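Side-chain contacts in arylsulfatase (Pseudoalteromonas sp. MB47, PDB 7AJ0), which probably hydrolyses sulfate esters of the algal polysaccharide fucoidan as an exo-acting, calcium-binding sulfatase that assembles into a hexamer: residues A[32-37]-A[384-389]; A[62-67]-A[92-97]; A[247-252]-A[306-311]; A[243-248]-A[299-304]. One frame throughout, in Å; residues are numbered along the deposited sequence.

Contact 1: residues A[32-37]-A[384-389]; sequences EQEKVA and SLRLGG
E34 and R386 join two helix backbones, the first within helix 31-48 and the second in the last turn of helix 377-387, which closes in a Schellman motif where G389 takes a positive phi (67°). The CA atoms of E34 and R386 are 12.2 Å apart, and the two side chains bridge that distance from opposite directions. R386 starts with CG anti to the backbone N (chi1 179°) and bends at chi2, which brings the outer nitrogens of its guanidinium up to the carboxylate. R386 NH2 donates to E34 OE2 at 2.8 Å, arriving on the syn side of the oxygen. The second bond, from R386 NH1 to E34 OE1, is weak, at 3.4 Å. Carboxylate and guanidinium pair end-on but not coplanar, their planes 36° apart, with the carboxylate at the guanidinium edge. V38 and L41 of helix 31-48 and T406 also touch the arginine side chain, and R386 NH1 forms a second salt bridge with D404. One positive charge is thus shared by two carboxylates on a partly exposed surface, an ionic tie between the N-terminal helix and the end of helix 377-387 that is likely to favour the ionised forms of both E34 and D404.

Contact 2: residues A[62-67]-A[92-97]; sequences LGWGDP and RLTSMY
The indole of W64 meets T94 edge-on, and this is where the contact packs tightly. W64 CZ2 lies 4.0 Å from T94 CB and equally far from T94 CG2, while W64 NE1 donates to the carbonyl oxygen T94 O at 3.3 Å. That bond is bent, with an N-H...O angle of 141°, and the donor stands above the carbonyl plane instead of on a lone pair. T94 O also accepts from R354 NH2, whereas the hydroxyl of T94 bonds to N372. Y70 meets the indole edge-to-face, and G71 of a second subunit packs on W64. Where the chains do not touch directly, the contact is looser and a water bridges them: it receives a weak bond from W64 NE1, donates to L93 O at 2.9 Å and accepts from M96 N at 2.7 Å, so it links the indole to the corner where the strand breaks at T94 and S95. W64 itself sits in a type I turn from G63 to D66, braced by G63 N bonding to D66 OD2 at 2.7 Å. The turn follows strand 53-59 and the calcium ligands D60 and D61, a placement characteristic of the alkaline phosphatase-like sulfatase fold, in which metal-binding residues sit at the end of this strand.

Contact 3: residues A[247-252]-A[306-311]; sequences ESVKFI and VALLKE
No flat group enters the contact in which V249 and I252 meet L308 and L309; the one ring of the two segments, F251, turns instead onto strands 151-155 and 262-267. The contact is a purely apolar packing of two helices in the alpha/beta sulfatase fold, where helices 240-258 and 290-311 lie side by side against the central sheet. Their segments run nearly parallel, with axes 10.9 Å apart and crossing at -19°. L308 contributes the largest share of the interface. Its CG is anti to the backbone N (chi1 170°), which sends the side chain across to the neighbouring helix, and its CD2 methyl does all the close touching. That methyl reaches 3.7 Å from V249 CA and 3.8 Å from both V249 CG1 and V249 CG2, so it rests over the branch point of the valine. I252 and L308 run alongside each other, pointing opposite ways, whereas I252 and L309 meet at about a right angle. I252 and L309 belong to the buried side of the interface, against L264 and F262 of strand 262-267, while V249 and L308 lie nearer the surface. I252 CG2 serves both leucines, standing 4.0 Å from L308 CD2 and 4.0 Å from L309 CD2.

Contact 4: residues A[243-248]-A[299-304]; sequences VLRDES and DDITGE
R245 carries both the ionic and the apolar part of this contact, gripping E304 with the end of its side chain and I301 with its stem. R245 NH1 donates to E304 OE1 at 2.5 Å, a salt bridge whose very short length is doubtful. The bond is bent (141°), and the oxygen is met on its syn side at the guanidinium edge. The two flat groups are turned 40° from each other. Closer to the backbone, R245 CG packs on I301 CG2 at 3.7 Å, while E304 OE1 also comes within 3.4 Å of R245 CD. The curl of the arginine accounts for this double role: with bends at chi2 (-85°) and chi3, the chain doubles back, and its other nitrogens return to its own helix. There, R245 NE reaches D246 OD1 at 2.8 Å and R245 NH2 the same oxygen at 3.0 Å, a side-on grip by two nitrogens that approach from one face of the carboxylate. R245, D246 and E304 thus make a salt-bridge network across two helices of the alpha/beta sulfatase fold, on the side that faces away from the central sheet. Q242 adds a weak hydrogen bond to R245 NH2. Nearer the sheet, I301 and L244 both touch H266 of strand 262-267, and S248 OG is hydrogen-bonded to H266 ND1. Farther out, D299 OD1 accepts from the backbone nitrogen of I83, tying helix 290-311 to the start of helix 81-88.

In the fold
From the N terminus, contact 1 opens first, in helix 31-48, and closes last, at the end of helix 377-387, so the other three contacts lie within its long loop. Contact 2 closes a short loop of its own, from the turn after strand 53-59, round helix 81-88, to strand 91-97, before contacts 3 and 4 begin. Those two are successive levels of one helix pair, 240-258 with 290-311, sharing E247 and S248, with centres about 8 Å apart; the loop they close includes strand 262-267 of the central sheet. Contact 2 is buried near the middle of the chain, whereas the other contacts lie farther out.

Contact 1: residues A[32-37]-A[384-389]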
loop_
_atom_site.group_PDB
_atom_site.type_symbol
_atom_site.label_atom_id
_atom_site.label_comp_id
_atom_site.label_asym_id
_atom_site.label_seq_id
_atom_site.Cartn_x
_atom_site.Cartn_y
_atom_site.Cartn_z
ATOM N N GLU A 32 -2.085 17.862 49.126
ATOM C CA GLU A 32 -1.567 16.915 50.111
ATOM C C GLU A 32 -0.175 16.429 49.720
ATOM O O GLU A 32 0.710 16.304 50.574
ATOM C CB GLU A 32 -2.529 15.740 50.273
ATOM C CG GLU A 32 -3.887 16.128 50.847
ATOM C CD GLU A 32 -3.781 16.858 52.178
ATOM O OE1 GLU A 32 -3.030 16.392 53.062
ATOM O OE2 GLU A 32 -4.442 17.907 52.332
ATOM N N GLN A 33 0.040 16.154 48.433
ATOM C CA GLN A 33 1.381 15.817 47.969
ATOM C C GLN A 33 2.341 16.981 48.193
ATOM O O GLN A 33 3.510 16.776 48.540
ATOM C CB GLN A 33 1.335 15.422 46.492
ATOM C CG GLN A 33 0.559 14.134 46.226
ATOM C CD GLN A 33 0.359 13.842 44.746
ATOM O OE1 GLN A 33 -0.639 13.240 44.356
ATOM N NE2 GLN A 33 1.312 14.259 43.920
ATOM N N GLU A 34 1.860 18.214 48.011
ATOM C CA GLU A 34 2.714 19.381 48.212
ATOM C C GLU A 34 3.139 19.510 49.671
ATOM O O GLU A 34 4.283 19.886 49.955
ATOM C CB GLU A 34 1.985 20.642 47.739
ATOM C CG GLU A 34 2.709 21.954 48.024
ATOM C CD GLU A 34 4.016 22.097 47.261
ATOM O OE1 GLU A 34 4.263 21.299 46.332
ATOM O OE2 GLU A 34 4.798 23.013 47.595
ATOM N N LYS A 35 2.238 19.210 50.610
ATOM C CA LYS A 35 2.625 19.213 52.017
ATOM C C LYS A 35 3.754 18.223 52.277
ATOM O O LYS A 35 4.715 18.537 52.990
ATOM C CB LYS A 35 1.426 18.883 52.903
ATOM C CG LYS A 35 0.518 20.061 53.200
ATOM C CD LYS A 35 -0.635 19.635 54.097
ATOM C CE LYS A 35 -1.901 20.422 53.791
ATOM N NZ LYS A 35 -3.080 19.880 54.528
ATOM N N VAL A 36 3.650 17.017 51.713
ATOM C CA VAL A 36 4.705 16.024 51.885
ATOM C C VAL A 36 6.011 16.527 51.286
ATOM O O VAL A 36 7.081 16.400 51.893
ATOM C CB VAL A 36 4.283 14.681 51.260
ATOM C CG1 VAL A 36 5.499 13.799 51.031
ATOM C CG2 VAL A 36 3.273 13.977 52.147
ATOM N N ALA A 37 5.948 17.104 50.084
ATOM C CA ALA A 37 7.165 17.567 49.427
ATOM C C ALA A 37 7.819 18.702 50.206
ATOM O O ALA A 37 9.048 18.743 50.344
ATOM C CB ALA A 37 6.850 18.011 47.998
ATOM N N SER A 384 13.387 22.188 38.527
ATOM C CA SER A 384 14.697 22.670 38.953
ATOM C C SER A 384 14.604 24.075 39.536
ATOM O O SER A 384 15.233 24.372 40.557
ATOM C CB SER A 384 15.671 22.653 37.774
ATOM O OG SER A 384 15.894 21.336 37.304
ATOM N N LEU A 385 13.829 24.955 38.897
ATOM C CA LEU A 385 13.738 26.329 39.376
ATOM C C LEU A 385 13.103 26.399 40.758
ATOM O O LEU A 385 13.466 27.262 41.564
ATOM C CB LEU A 385 12.941 27.182 38.393
ATOM C CG LEU A 385 13.510 27.330 36.982
ATOM C CD1 LEU A 385 12.715 28.382 36.215
ATOM C CD2 LEU A 385 14.989 27.674 37.009
ATOM N N ARG A 386 12.152 25.509 41.051
ATOM C CA ARG A 386 11.510 25.536 42.361
ATOM C C ARG A 386 12.438 24.986 43.439
ATOM O O ARG A 386 12.454 25.494 44.566
ATOM C CB ARG A 386 10.198 24.752 42.316
ATOM C CG ARG A 386 9.461 24.690 43.643
ATOM C CD ARG A 386 9.796 23.416 44.400
ATOM N NE ARG A 386 9.222 23.406 45.743
ATOM C CZ ARG A 386 7.980 23.023 46.029
ATOM N NH1 ARG A 386 7.163 22.616 45.065
ATOM N NH2 ARG A 386 7.555 23.049 47.284
ATOM N N LEU A 387 13.218 23.951 43.116
ATOM C CA LEU A 387 14.164 23.415 44.088
ATOM C C LEU A 387 15.186 24.465 44.509
ATOM O O LEU A 387 15.672 24.436 45.645
ATOM C CB LEU A 387 14.872 22.187 43.517
ATOM C CG LEU A 387 14.007 20.940 43.335
ATOM C CD1 LEU A 387 14.780 19.841 42.623
ATOM C CD2 LEU A 387 13.481 20.440 44.677
ATOM N N GLY A 388 15.524 25.392 43.616
ATOM C CA GLY A 388 16.404 26.493 43.930
ATOM C C GLY A 388 15.716 27.760 44.384
ATOM O O GLY A 388 16.392 28.738 44.717
ATOM N N GLY A 389 14.384 27.777 44.401
ATOM C CA GLY A 389 13.634 28.927 44.864
ATOM C C GLY A 389 13.759 30.149 43.978
ATOM O O GLY A 389 14.069 31.239 44.467
#

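Contact 2: residues A[62-67]-A[92-97]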
loop_
_atom_site.group_PDB
_atom_site.type_symbol
_atom_site.label_atom_id
_atom_site.label_comp_id
_atom_site.label_asym_id
_atom_site.label_seq_id
_atom_site.Cartn_x
_atom_site.Cartn_y
_atom_site.Cartn_z
ATOM N N LEU A 62 17.706 8.215 22.623
ATOM C CA LEU A 62 17.471 6.970 23.340
ATOM C C LEU A 62 15.985 6.639 23.321
ATOM O O LEU A 62 15.151 7.473 23.685
ATOM C CB LEU A 62 17.967 7.079 24.781
ATOM C CG LEU A 62 17.912 5.795 25.612
ATOM C CD1 LEU A 62 19.030 4.852 25.190
ATOM C CD2 LEU A 62 17.989 6.101 27.101
ATOM N N GLY A 63 15.657 5.417 22.904
ATOM C CA GLY A 63 14.272 5.014 22.823
ATOM C C GLY A 63 13.674 4.655 24.171
ATOM O O GLY A 63 14.372 4.314 25.128
ATOM N N TRP A 64 12.341 4.728 24.225
ATOM C CA TRP A 64 11.615 4.427 25.455
ATOM C C TRP A 64 11.989 3.062 26.014
ATOM O O TRP A 64 12.066 2.882 27.234
ATOM C CB TRP A 64 10.111 4.488 25.181
ATOM C CG TRP A 64 9.232 4.426 26.394
ATOM C CD1 TRP A 64 8.746 5.485 27.102
ATOM C CD2 TRP A 64 8.709 3.249 27.021
ATOM N NE1 TRP A 64 7.959 5.041 28.136
ATOM C CE2 TRP A 64 7.921 3.672 28.108
ATOM C CE3 TRP A 64 8.835 1.880 26.774
ATOM C CZ2 TRP A 64 7.262 2.776 28.945
ATOM C CZ3 TRP A 64 8.180 0.991 27.607
ATOM C CH2 TRP A 64 7.404 1.444 28.679
ATOM N N GLY A 65 12.228 2.091 25.142
ATOM C CA GLY A 65 12.490 0.732 25.558
ATOM C C GLY A 65 13.938 0.300 25.545
ATOM O O GLY A 65 14.205 -0.898 25.693
ATOM N N ASP A 66 14.886 1.226 25.379
ATOM C CA ASP A 66 16.289 0.817 25.335
ATOM C C ASP A 66 16.758 0.241 26.665
ATOM O O ASP A 66 17.381 -0.836 26.662
ATOM C CB ASP A 66 17.162 1.993 24.889
ATOM C CG ASP A 66 17.319 2.066 23.376
ATOM O OD1 ASP A 66 17.647 1.028 22.762
ATOM O OD2 ASP A 66 17.114 3.155 22.798
ATOM N N PRO A 67 16.511 0.872 27.814
ATOM C CA PRO A 67 16.953 0.279 29.082
ATOM C C PRO A 67 16.205 -1.008 29.388
ATOM O O PRO A 67 15.033 -1.175 29.040
ATOM C CB PRO A 67 16.635 1.362 30.123
ATOM C CG PRO A 67 16.414 2.619 29.337
ATOM C CD PRO A 67 15.862 2.181 28.013
ATOM N N ARG A 92 10.344 5.243 38.223
ATOM C CA ARG A 92 10.369 5.081 36.777
ATOM C C ARG A 92 9.088 5.670 36.196
ATOM O O ARG A 92 7.986 5.232 36.542
ATOM C CB ARG A 92 10.512 3.611 36.390
ATOM C CG ARG A 92 10.546 3.380 34.888
ATOM C CD ARG A 92 11.080 2.003 34.543
ATOM N NE ARG A 92 10.198 0.928 34.987
ATOM C CZ ARG A 92 9.178 0.450 34.277
ATOM N NH1 ARG A 92 8.897 0.958 33.084
ATOM N NH2 ARG A 92 8.437 -0.535 34.763
ATOM N N LEU A 93 9.237 6.664 35.326
ATOM C CA LEU A 93 8.113 7.332 34.684
ATOM C C LEU A 93 7.874 6.698 33.319
ATOM O O LEU A 93 8.785 6.646 32.485
ATOM C CB LEU A 93 8.386 8.827 34.539
ATOM C CG LEU A 93 8.548 9.609 35.841
ATOM C CD1 LEU A 93 8.928 11.049 35.545
ATOM C CD2 LEU A 93 7.275 9.556 36.667
ATOM N N THR A 94 6.652 6.222 33.091
ATOM C CA THR A 94 6.298 5.555 31.848
ATOM C C THR A 94 5.560 6.462 30.870
ATOM O O THR A 94 5.261 6.027 29.753
ATOM C CB THR A 94 5.445 4.312 32.134
ATOM O OG1 THR A 94 4.331 4.663 32.965
ATOM C CG2 THR A 94 6.271 3.247 32.835
ATOM N N SER A 95 5.266 7.704 31.251
ATOM C CA SER A 95 4.626 8.683 30.372
ATOM C C SER A 95 5.378 10.009 30.420
ATOM O O SER A 95 4.811 11.080 30.647
ATOM C CB SER A 95 3.155 8.870 30.736
ATOM O OG SER A 95 2.374 7.804 30.225
ATOM N N MET A 96 6.686 9.936 30.205
ATOM C CA MET A 96 7.541 11.110 30.092
ATOM C C MET A 96 7.662 11.486 28.623
ATOM O O MET A 96 7.794 10.614 27.758
ATOM C CB MET A 96 8.915 10.817 30.692
ATOM C CG MET A 96 9.942 11.920 30.540
ATOM S SD MET A 96 9.584 13.395 31.493
ATOM C CE MET A 96 11.226 14.096 31.573
ATOM N N TYR A 97 7.616 12.788 28.340
ATOM C CA TYR A 97 7.501 13.265 26.970
ATOM C C TYR A 97 8.561 14.302 26.645
ATOM O O TYR A 97 8.936 15.119 27.491
ATOM C CB TYR A 97 6.102 13.859 26.711
ATOM C CG TYR A 97 5.067 12.795 26.464
ATOM C CD1 TYR A 97 4.913 12.237 25.204
ATOM C CD2 TYR A 97 4.263 12.329 27.491
ATOM C CE1 TYR A 97 3.981 11.249 24.972
ATOM C CE2 TYR A 97 3.326 11.344 27.268
ATOM C CZ TYR A 97 3.188 10.807 26.005
ATOM O OH TYR A 97 2.259 9.822 25.777
HETATM O O HOH W 1 8.206 7.689 29.797
#

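Contact 3: residues A[247-252]-A[306-311]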
loop_
_atom_site.group_PDB
_atom_site.type_symbol
_atom_site.label_atom_id
_atom_site.label_comp_id
_atom_site.label_asym_id
_atom_site.label_seq_id
_atom_site.Cartn_x
_atom_site.Cartn_y
_atom_site.Cartn_z
ATOM N N GLU A 247 35.230 15.440 32.600
ATOM C CA GLU A 247 34.953 16.841 32.904
ATOM C C GLU A 247 33.822 16.980 33.916
ATOM O O GLU A 247 33.863 17.863 34.781
ATOM C CB GLU A 247 34.626 17.602 31.621
ATOM C CG GLU A 247 35.838 17.892 30.749
ATOM C CD GLU A 247 36.794 18.890 31.385
ATOM O OE1 GLU A 247 36.334 19.741 32.176
ATOM O OE2 GLU A 247 38.007 18.820 31.093
ATOM N N SER A 248 32.800 16.125 33.824
ATOM C CA SER A 248 31.734 16.157 34.821
ATOM C C SER A 248 32.241 15.723 36.191
ATOM O O SER A 248 31.774 16.235 37.214
ATOM C CB SER A 248 30.571 15.269 34.383
ATOM O OG SER A 248 29.795 15.910 33.387
ATOM N N VAL A 249 33.189 14.785 36.232
ATOM C CA VAL A 249 33.794 14.400 37.504
ATOM C C VAL A 249 34.546 15.583 38.105
ATOM O O VAL A 249 34.393 15.902 39.288
ATOM C CB VAL A 249 34.712 13.181 37.314
ATOM C CG1 VAL A 249 35.580 12.971 38.547
ATOM C CG2 VAL A 249 33.887 11.935 37.023
ATOM N N LYS A 250 35.368 16.253 37.294
ATOM C CA LYS A 250 36.081 17.429 37.786
ATOM C C LYS A 250 35.107 18.491 38.286
ATOM O O LYS A 250 35.341 19.117 39.325
ATOM C CB LYS A 250 36.978 18.001 36.690
ATOM C CG LYS A 250 38.188 17.138 36.354
ATOM C CD LYS A 250 39.060 17.793 35.289
ATOM C CE LYS A 250 40.265 16.926 34.939
ATOM N NZ LYS A 250 41.096 17.514 33.848
ATOM N N PHE A 251 34.001 18.695 37.567
ATOM C CA PHE A 251 33.054 19.739 37.946
ATOM C C PHE A 251 32.382 19.422 39.277
ATOM O O PHE A 251 32.303 20.279 40.165
ATOM C CB PHE A 251 32.005 19.922 36.848
ATOM C CG PHE A 251 30.995 20.987 37.154
ATOM C CD1 PHE A 251 31.302 22.323 36.957
ATOM C CD2 PHE A 251 29.745 20.655 37.648
ATOM C CE1 PHE A 251 30.381 23.309 37.248
ATOM C CE2 PHE A 251 28.816 21.637 37.937
ATOM C CZ PHE A 251 29.135 22.966 37.735
ATOM N N ILE A 252 31.882 18.194 39.433
ATOM C CA ILE A 252 31.214 17.822 40.677
ATOM C C ILE A 252 32.185 17.903 41.847
ATOM O O ILE A 252 31.851 18.434 42.914
ATOM C CB ILE A 252 30.589 16.420 40.545
ATOM C CG1 ILE A 252 29.333 16.496 39.672
ATOM C CG2 ILE A 252 30.265 15.840 41.914
ATOM C CD1 ILE A 252 28.843 15.160 39.173
ATOM N N VAL A 306 27.179 8.140 39.553
ATOM C CA VAL A 306 26.474 7.808 40.787
ATOM C C VAL A 306 27.466 7.417 41.874
ATOM O O VAL A 306 27.308 7.787 43.043
ATOM C CB VAL A 306 25.449 6.687 40.530
ATOM C CG1 VAL A 306 24.969 6.090 41.845
ATOM C CG2 VAL A 306 24.274 7.213 39.714
ATOM N N ALA A 307 28.501 6.657 41.509
ATOM C CA ALA A 307 29.484 6.239 42.502
ATOM C C ALA A 307 30.312 7.418 42.993
ATOM O O ALA A 307 30.737 7.436 44.154
ATOM C CB ALA A 307 30.392 5.157 41.921
ATOM N N LEU A 308 30.555 8.404 42.129
ATOM C CA LEU A 308 31.252 9.612 42.557
ATOM C C LEU A 308 30.430 10.373 43.592
ATOM O O LEU A 308 30.958 10.814 44.618
ATOM C CB LEU A 308 31.555 10.492 41.346
ATOM C CG LEU A 308 32.078 11.899 41.640
ATOM C CD1 LEU A 308 33.387 11.840 42.414
ATOM C CD2 LEU A 308 32.241 12.684 40.343
ATOM N N LEU A 309 29.128 10.537 43.336
ATOM C CA LEU A 309 28.272 11.231 44.295
ATOM C C LEU A 309 28.241 10.502 45.634
ATOM O O LEU A 309 28.239 11.136 46.696
ATOM C CB LEU A 309 26.859 11.367 43.728
ATOM C CG LEU A 309 26.720 12.262 42.498
ATOM C CD1 LEU A 309 25.349 12.088 41.865
ATOM C CD2 LEU A 309 26.954 13.719 42.859
ATOM N N LYS A 310 28.214 9.169 45.600
ATOM C CA LYS A 310 28.236 8.392 46.836
ATOM C C LYS A 310 29.541 8.602 47.591
ATOM O O LYS A 310 29.538 8.785 48.814
ATOM C CB LYS A 310 28.029 6.914 46.511
ATOM C CG LYS A 310 27.901 5.995 47.710
ATOM C CD LYS A 310 27.369 4.633 47.271
ATOM C CE LYS A 310 27.269 3.655 48.427
ATOM N NZ LYS A 310 28.506 2.839 48.580
ATOM N N GLU A 311 30.670 8.591 46.875
ATOM C CA GLU A 311 31.967 8.742 47.524
ATOM C C GLU A 311 32.134 10.126 48.135
ATOM O O GLU A 311 32.855 10.280 49.128
ATOM C CB GLU A 311 33.084 8.465 46.513
ATOM C CG GLU A 311 34.483 8.404 47.113
ATOM C CD GLU A 311 35.224 9.730 47.039
ATOM O OE1 GLU A 311 34.861 10.578 46.194
ATOM O OE2 GLU A 311 36.177 9.920 47.825
#

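Contact 4: residues A[243-248]-A[299-304]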
loop_
_atom_site.group_PDB
_atom_site.type_symbol
_atom_site.label_atom_id
_atom_site.label_comp_id
_atom_site.label_asym_id
_atom_site.label_seq_id
_atom_site.Cartn_x
_atom_site.Cartn_y
_atom_site.Cartn_z
ATOM N N VAL A 243 35.894 11.656 27.723
ATOM C CA VAL A 243 36.367 12.998 28.044
ATOM C C VAL A 243 35.280 13.791 28.753
ATOM O O VAL A 243 35.550 14.513 29.721
ATOM C CB VAL A 243 36.843 13.710 26.765
ATOM C CG1 VAL A 243 37.161 15.168 27.051
ATOM C CG2 VAL A 243 38.049 12.993 26.189
ATOM N N LEU A 244 34.036 13.678 28.283
ATOM C CA LEU A 244 32.932 14.359 28.951
ATOM C C LEU A 244 32.755 13.839 30.371
ATOM O O LEU A 244 32.538 14.618 31.306
ATOM C CB LEU A 244 31.643 14.177 28.153
ATOM C CG LEU A 244 31.631 14.772 26.746
ATOM C CD1 LEU A 244 30.383 14.334 25.994
ATOM C CD2 LEU A 244 31.714 16.285 26.802
ATOM N N ARG A 245 32.839 12.520 30.550
ATOM C CA ARG A 245 32.761 11.943 31.887
ATOM C C ARG A 245 33.823 12.549 32.795
ATOM O O ARG A 245 33.533 12.951 33.928
ATOM C CB ARG A 245 32.915 10.423 31.800
ATOM C CG ARG A 245 32.751 9.665 33.111
ATOM C CD ARG A 245 34.036 9.599 33.936
ATOM N NE ARG A 245 35.234 9.427 33.119
ATOM C CZ ARG A 245 35.555 8.315 32.468
ATOM N NH1 ARG A 245 34.762 7.254 32.523
ATOM N NH2 ARG A 245 36.668 8.268 31.751
ATOM N N ASP A 246 35.060 12.643 32.303
ATOM C CA ASP A 246 36.131 13.224 33.105
ATOM C C ASP A 246 35.804 14.655 33.515
ATOM O O ASP A 246 36.067 15.058 34.654
ATOM C CB ASP A 246 37.449 13.186 32.327
ATOM C CG ASP A 246 37.993 11.777 32.158
ATOM O OD1 ASP A 246 37.610 10.888 32.948
ATOM O OD2 ASP A 246 38.813 11.563 31.240
ATOM N N GLU A 247 35.230 15.440 32.600
ATOM C CA GLU A 247 34.953 16.841 32.904
ATOM C C GLU A 247 33.822 16.980 33.916
ATOM O O GLU A 247 33.863 17.863 34.781
ATOM C CB GLU A 247 34.626 17.602 31.621
ATOM C CG GLU A 247 35.838 17.892 30.749
ATOM C CD GLU A 247 36.794 18.890 31.385
ATOM O OE1 GLU A 247 36.334 19.741 32.176
ATOM O OE2 GLU A 247 38.007 18.820 31.093
ATOM N N SER A 248 32.800 16.125 33.824
ATOM C CA SER A 248 31.734 16.157 34.821
ATOM C C SER A 248 32.241 15.723 36.191
ATOM O O SER A 248 31.774 16.235 37.214
ATOM C CB SER A 248 30.571 15.269 34.383
ATOM O OG SER A 248 29.795 15.910 33.387
ATOM N N ASP A 299 25.802 3.321 30.115
ATOM C CA ASP A 299 25.394 2.764 31.399
ATOM C C ASP A 299 26.551 2.752 32.390
ATOM O O ASP A 299 26.351 2.978 33.589
ATOM C CB ASP A 299 24.842 1.352 31.206
ATOM C CG ASP A 299 24.417 0.710 32.513
ATOM O OD1 ASP A 299 23.370 1.119 33.059
ATOM O OD2 ASP A 299 25.133 -0.197 32.996
ATOM N N ASP A 300 27.769 2.484 31.911
ATOM C CA ASP A 300 28.926 2.498 32.802
ATOM C C ASP A 300 29.220 3.908 33.296
ATOM O O ASP A 300 29.520 4.108 34.479
ATOM C CB ASP A 300 30.149 1.918 32.092
ATOM C CG ASP A 300 30.136 0.401 32.048
ATOM O OD1 ASP A 300 29.209 -0.209 32.623
ATOM O OD2 ASP A 300 31.057 -0.182 31.441
ATOM N N ILE A 301 29.147 4.899 32.406
ATOM C CA ILE A 301 29.382 6.280 32.817
ATOM C C ILE A 301 28.332 6.711 33.832
ATOM O O ILE A 301 28.646 7.381 34.824
ATOM C CB ILE A 301 29.409 7.204 31.586
ATOM C CG1 ILE A 301 30.666 6.922 30.757
ATOM C CG2 ILE A 301 29.355 8.663 32.005
ATOM C CD1 ILE A 301 30.630 7.494 29.351
ATOM N N THR A 302 27.074 6.323 33.609
ATOM C CA THR A 302 26.023 6.599 34.583
ATOM C C THR A 302 26.396 6.061 35.960
ATOM O O THR A 302 26.269 6.761 36.971
ATOM C CB THR A 302 24.702 5.986 34.111
ATOM O OG1 THR A 302 24.278 6.626 32.900
ATOM C CG2 THR A 302 23.623 6.137 35.180
ATOM N N GLY A 303 26.862 4.812 36.018
ATOM C CA GLY A 303 27.263 4.244 37.290
ATOM C C GLY A 303 28.459 4.938 37.907
ATOM O O GLY A 303 28.544 5.057 39.134
ATOM N N GLU A 304 29.394 5.405 37.076
ATOM C CA GLU A 304 30.561 6.107 37.599
ATOM C C GLU A 304 30.165 7.432 38.242
ATOM O O GLU A 304 30.706 7.805 39.289
ATOM C CB GLU A 304 31.578 6.336 36.479
ATOM C CG GLU A 304 32.261 5.064 35.978
ATOM C CD GLU A 304 32.898 5.237 34.604
ATOM O OE1 GLU A 304 33.029 6.393 34.149
ATOM O OE2 GLU A 304 33.260 4.216 33.975
#